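Local coordinates for protein 3-hydroxyisobutyrate dehydrogenase (Thermus thermophilus, PDB 2CVZ) that catalyses the NADP-dependent oxidation of 3-hydroxyisobutyrate, a step of valine catabolism, at residues C[77-88]-C[103-114]. Sequence-based numbering, arbitrary orientation.
Sequences YPYLREGTYWVD and RLREKGVTYLDA
Two cationic side chains sandwich the ring of Tyr77. On one face the Arg103 guanidinium lies flat, planes 7° apart and centres 3.9 Å apart, a stacked cation-pi pair; on the opposite face Lys107 CE, brought over the ring by the bend at chi2 (-69°), makes a CH-pi contact 3.8 Å from the centroid. Lys107 CG also sits 3.4 Å from Tyr77 CE1. Without the ring, as with an alanine at Tyr77, the guanidinium and the lysine chain are likely to lose the surface that parts them and turn more freely. Deeper in, Leu104 CD2 meets Leu80 CD1 at 3.6 Å and also touches the Trp86 indole. Strands 85-88 and 110-113 run parallel, axes 17° apart; five backbone hydrogen bonds, from Thr110 N to Thr84 O through to Ala114 N to Asp88 O, alternate in donor between the segments. At the far end Tyr111 OH donates to the anti lone pair of Asp88 OD2 (2.6 Å), in the ring plane; His162 also bonds this hydroxyl, while Thr61 and Thr90 hold Asp88 OD1. Helix 94-105 closes in a Schellman motif (Val109 N to Leu104 O, Gly108 N to Arg105 O, Gly108 phi positive), completing the beta-alpha-beta crossover of a Rossmann-type NADP-binding domain.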
loop_
_atom_site.group_PDB
_atom_site.type_symbol
_atom_site.label_atom_id
_atom_site.label_comp_id
_atom_site.label_asym_id
_atom_site.label_seq_id
_atom_site.Cartn_x
_atom_site.Cartn_y
_atom_site.Cartn_z
ATOM N N TYR C 77 31.474 -1.958 31.576
ATOM C CA TYR C 77 32.303 -3.111 31.238
ATOM C C TYR C 77 33.457 -3.430 32.198
ATOM O O TYR C 77 33.556 -4.548 32.702
ATOM C CB TYR C 77 32.850 -2.961 29.814
ATOM C CG TYR C 77 33.436 -4.237 29.256
ATOM C CD1 TYR C 77 32.637 -5.365 29.063
ATOM C CD2 TYR C 77 34.788 -4.327 28.935
ATOM C CE1 TYR C 77 33.171 -6.550 28.567
ATOM C CE2 TYR C 77 35.334 -5.507 28.439
ATOM C CZ TYR C 77 34.521 -6.615 28.258
ATOM O OH TYR C 77 35.057 -7.788 27.778
ATOM N N PRO C 78 34.340 -2.455 32.466
ATOM C CA PRO C 78 35.468 -2.704 33.372
ATOM C C PRO C 78 35.109 -3.029 34.824
ATOM O O PRO C 78 35.943 -3.547 35.569
ATOM C CB PRO C 78 36.290 -1.423 33.252
ATOM C CG PRO C 78 35.244 -0.382 33.000
ATOM C CD PRO C 78 34.355 -1.061 31.985
ATOM N N TYR C 79 33.873 -2.740 35.220
ATOM C CA TYR C 79 33.435 -2.987 36.593
ATOM C C TYR C 79 32.551 -4.222 36.761
ATOM O O TYR C 79 32.389 -4.726 37.874
ATOM C CB TYR C 79 32.691 -1.758 37.117
ATOM C CG TYR C 79 33.461 -0.472 36.937
ATOM C CD1 TYR C 79 34.643 -0.241 37.640
ATOM C CD2 TYR C 79 33.023 0.503 36.044
ATOM C CE1 TYR C 79 35.373 0.931 37.455
ATOM C CE2 TYR C 79 33.746 1.679 35.851
ATOM C CZ TYR C 79 34.919 1.886 36.558
ATOM O OH TYR C 79 35.637 3.042 36.367
ATOM N N LEU C 80 31.983 -4.706 35.659
ATOM C CA LEU C 80 31.106 -5.874 35.693
ATOM C C LEU C 80 31.753 -7.085 36.356
ATOM O O LEU C 80 32.916 -7.400 36.102
ATOM C CB LEU C 80 30.664 -6.238 34.274
ATOM C CG LEU C 80 29.781 -5.206 33.570
ATOM C CD1 LEU C 80 29.528 -5.638 32.136
ATOM C CD2 LEU C 80 28.469 -5.058 34.330
ATOM N N ARG C 81 30.983 -7.761 37.204
ATOM C CA ARG C 81 31.462 -8.938 37.920
ATOM C C ARG C 81 30.806 -10.206 37.389
ATOM O O ARG C 81 29.660 -10.183 36.945
ATOM C CB ARG C 81 31.168 -8.794 39.417
ATOM C CG ARG C 81 31.814 -7.572 40.055
ATOM C CD ARG C 81 31.397 -7.395 41.510
ATOM N NE ARG C 81 29.950 -7.252 41.653
ATOM C CZ ARG C 81 29.116 -8.255 41.912
ATOM N NH1 ARG C 81 29.582 -9.487 42.064
ATOM N NH2 ARG C 81 27.813 -8.027 42.009
ATOM N N GLU C 82 31.539 -11.312 37.444
ATOM C CA GLU C 82 31.035 -12.591 36.966
ATOM C C GLU C 82 29.847 -13.080 37.789
ATOM O O GLU C 82 29.825 -12.940 39.013
ATOM C CB GLU C 82 32.156 -13.634 36.992
ATOM C CG GLU C 82 33.344 -13.260 36.111
ATOM C CD GLU C 82 34.452 -14.297 36.134
ATOM O OE1 GLU C 82 35.057 -14.506 37.208
ATOM O OE2 GLU C 82 34.718 -14.901 35.073
ATOM N N GLY C 83 28.857 -13.649 37.107
ATOM C CA GLY C 83 27.680 -14.151 37.788
ATOM C C GLY C 83 26.528 -13.163 37.808
ATOM O O GLY C 83 25.466 -13.453 38.356
ATOM N N THR C 84 26.738 -11.993 37.213
ATOM C CA THR C 84 25.707 -10.962 37.162
ATOM C C THR C 84 24.779 -11.171 35.964
ATOM O O THR C 84 25.159 -11.786 34.963
ATOM C CB THR C 84 26.331 -9.548 37.058
ATOM O OG1 THR C 84 27.127 -9.285 38.222
ATOM C CG2 THR C 84 25.243 -8.485 36.952
ATOM N N TYR C 85 23.560 -10.658 36.073
ATOM C CA TYR C 85 22.587 -10.776 35.000
ATOM C C TYR C 85 22.205 -9.395 34.500
ATOM O O TYR C 85 22.097 -8.446 35.280
ATOM C CB TYR C 85 21.345 -11.514 35.496
ATOM C CG TYR C 85 21.608 -12.963 35.832
ATOM C CD1 TYR C 85 21.631 -13.936 34.834
ATOM C CD2 TYR C 85 21.858 -13.360 37.144
ATOM C CE1 TYR C 85 21.894 -15.271 35.135
ATOM C CE2 TYR C 85 22.125 -14.691 37.456
ATOM C CZ TYR C 85 22.139 -15.639 36.448
ATOM O OH TYR C 85 22.392 -16.956 36.752
ATOM N N TRP C 86 22.016 -9.286 33.191
ATOM C CA TRP C 86 21.638 -8.025 32.577
ATOM C C TRP C 86 20.278 -8.221 31.923
ATOM O O TRP C 86 20.165 -8.908 30.907
ATOM C CB TRP C 86 22.672 -7.611 31.521
ATOM C CG TRP C 86 22.516 -6.196 31.039
ATOM C CD1 TRP C 86 21.399 -5.630 30.490
ATOM C CD2 TRP C 86 23.509 -5.162 31.079
ATOM N NE1 TRP C 86 21.634 -4.311 30.187
ATOM C CE2 TRP C 86 22.920 -3.996 30.537
ATOM C CE3 TRP C 86 24.839 -5.107 31.517
ATOM C CZ2 TRP C 86 23.618 -2.786 30.424
ATOM C CZ3 TRP C 86 25.534 -3.902 31.405
ATOM C CH2 TRP C 86 24.918 -2.759 30.861
ATOM N N VAL C 87 19.250 -7.628 32.525
ATOM C CA VAL C 87 17.887 -7.726 32.014
ATOM C C VAL C 87 17.598 -6.444 31.246
ATOM O O VAL C 87 17.433 -5.376 31.835
ATOM C CB VAL C 87 16.875 -7.891 33.172
ATOM C CG1 VAL C 87 15.450 -7.956 32.625
ATOM C CG2 VAL C 87 17.197 -9.159 33.959
ATOM N N ASP C 88 17.541 -6.556 29.923
ATOM C CA ASP C 88 17.316 -5.399 29.070
ATOM C C ASP C 88 15.862 -5.230 28.626
ATOM O O ASP C 88 15.380 -5.958 27.756
ATOM C CB ASP C 88 18.241 -5.497 27.853
ATOM C CG ASP C 88 18.225 -4.249 27.005
ATOM O OD1 ASP C 88 17.854 -3.179 27.530
ATOM O OD2 ASP C 88 18.605 -4.338 25.816
ATOM N N ARG C 103 29.564 -10.072 23.982
ATOM C CA ARG C 103 30.492 -9.136 24.600
ATOM C C ARG C 103 30.414 -9.213 26.124
ATOM O O ARG C 103 31.436 -9.324 26.802
ATOM C CB ARG C 103 30.164 -7.718 24.127
ATOM C CG ARG C 103 30.914 -6.605 24.837
ATOM C CD ARG C 103 32.408 -6.664 24.575
ATOM N NE ARG C 103 33.069 -5.443 25.026
ATOM C CZ ARG C 103 34.374 -5.219 24.924
ATOM N NH1 ARG C 103 35.169 -6.137 24.387
ATOM N NH2 ARG C 103 34.885 -4.072 25.351
ATOM N N LEU C 104 29.197 -9.159 26.659
ATOM C CA LEU C 104 28.990 -9.220 28.103
ATOM C C LEU C 104 29.443 -10.553 28.682
ATOM O O LEU C 104 29.895 -10.624 29.827
ATOM C CB LEU C 104 27.512 -8.993 28.436
ATOM C CG LEU C 104 26.980 -7.573 28.223
ATOM C CD1 LEU C 104 25.473 -7.547 28.428
ATOM C CD2 LEU C 104 27.669 -6.621 29.190
ATOM N N ARG C 105 29.324 -11.606 27.884
ATOM C CA ARG C 105 29.713 -12.941 28.316
ATOM C C ARG C 105 31.204 -12.981 28.631
ATOM O O ARG C 105 31.669 -13.850 29.371
ATOM C CB ARG C 105 29.369 -13.952 27.222
ATOM C CG ARG C 105 29.223 -15.384 27.700
ATOM C CD ARG C 105 28.054 -16.039 26.983
ATOM N NE ARG C 105 28.178 -15.926 25.532
ATOM C CZ ARG C 105 27.156 -15.984 24.684
ATOM N NH1 ARG C 105 25.921 -16.153 25.142
ATOM N NH2 ARG C 105 27.367 -15.875 23.379
ATOM N N GLU C 106 31.949 -12.032 28.069
ATOM C CA GLU C 106 33.388 -11.951 28.293
ATOM C C GLU C 106 33.696 -11.611 29.752
ATOM O O GLU C 106 34.806 -11.848 30.231
ATOM C CB GLU C 106 34.008 -10.891 27.373
ATOM C CG GLU C 106 33.919 -11.216 25.882
ATOM C CD GLU C 106 34.539 -10.136 25.006
ATOM O OE1 GLU C 106 35.726 -9.809 25.210
ATOM O OE2 GLU C 106 33.841 -9.617 24.109
ATOM N N LYS C 107 32.704 -11.063 30.449
ATOM C CA LYS C 107 32.848 -10.684 31.854
ATOM C C LYS C 107 32.051 -11.596 32.781
ATOM O O LYS C 107 31.947 -11.335 33.983
ATOM C CB LYS C 107 32.381 -9.241 32.061
ATOM C CG LYS C 107 33.320 -8.181 31.512
ATOM C CD LYS C 107 34.612 -8.126 32.310
ATOM C CE LYS C 107 35.483 -6.965 31.862
ATOM N NZ LYS C 107 36.699 -6.833 32.706
ATOM N N GLY C 108 31.487 -12.662 32.223
ATOM C CA GLY C 108 30.700 -13.583 33.023
ATOM C C GLY C 108 29.300 -13.056 33.289
ATOM O O GLY C 108 28.619 -13.515 34.206
ATOM N N VAL C 109 28.873 -12.085 32.485
ATOM C CA VAL C 109 27.546 -11.488 32.626
ATOM C C VAL C 109 26.581 -12.098 31.616
ATOM O O VAL C 109 26.904 -12.219 30.434
ATOM C CB VAL C 109 27.597 -9.961 32.406
ATOM C CG1 VAL C 109 26.194 -9.374 32.469
ATOM C CG2 VAL C 109 28.484 -9.318 33.461
ATOM N N THR C 110 25.397 -12.476 32.084
ATOM C CA THR C 110 24.392 -13.082 31.219
ATOM C C THR C 110 23.308 -12.089 30.816
ATOM O O THR C 110 22.537 -11.613 31.653
ATOM C CB THR C 110 23.734 -14.287 31.906
ATOM O OG1 THR C 110 24.743 -15.253 32.228
ATOM C CG2 THR C 110 22.699 -14.928 30.990
ATOM N N TYR C 111 23.264 -11.783 29.522
ATOM C CA TYR C 111 22.290 -10.850 28.970
ATOM C C TYR C 111 21.002 -11.565 28.583
ATOM O O TYR C 111 21.021 -12.700 28.100
ATOM C CB TYR C 111 22.864 -10.162 27.728
ATOM C CG TYR C 111 21.895 -9.245 27.002
ATOM C CD1 TYR C 111 21.859 -7.876 27.274
ATOM C CD2 TYR C 111 21.019 -9.746 26.032
ATOM C CE1 TYR C 111 20.981 -7.025 26.596
ATOM C CE2 TYR C 111 20.136 -8.904 25.351
ATOM C CZ TYR C 111 20.124 -7.548 25.635
ATOM O OH TYR C 111 19.274 -6.712 24.947
ATOM N N LEU C 112 19.884 -10.881 28.794
ATOM C CA LEU C 112 18.573 -11.409 28.446
ATOM C C LEU C 112 17.756 -10.253 27.904
ATOM O O LEU C 112 17.705 -9.194 28.530
ATOM C CB LEU C 112 17.863 -11.968 29.681
ATOM C CG LEU C 112 18.454 -13.196 30.375
ATOM C CD1 LEU C 112 17.637 -13.518 31.612
ATOM C CD2 LEU C 112 18.453 -14.374 29.417
ATOM N N ASP C 113 17.148 -10.415 26.732
ATOM C CA ASP C 113 16.317 -9.329 26.243
ATOM C C ASP C 113 14.969 -9.523 26.915
ATOM O O ASP C 113 14.403 -10.616 26.898
ATOM C CB ASP C 113 16.181 -9.306 24.705
ATOM C CG ASP C 113 16.099 -10.683 24.073
ATOM O OD1 ASP C 113 15.328 -10.832 23.099
ATOM O OD2 ASP C 113 16.816 -11.604 24.510
ATOM N N ALA C 114 14.474 -8.464 27.543
ATOM C CA ALA C 114 13.206 -8.536 28.241
ATOM C C ALA C 114 12.318 -7.328 27.974
ATOM O O ALA C 114 11.889 -6.642 28.906
ATOM C CB ALA C 114 13.456 -8.683 29.741
HETATM O O HOH W 1 25.806 -14.757 34.604
#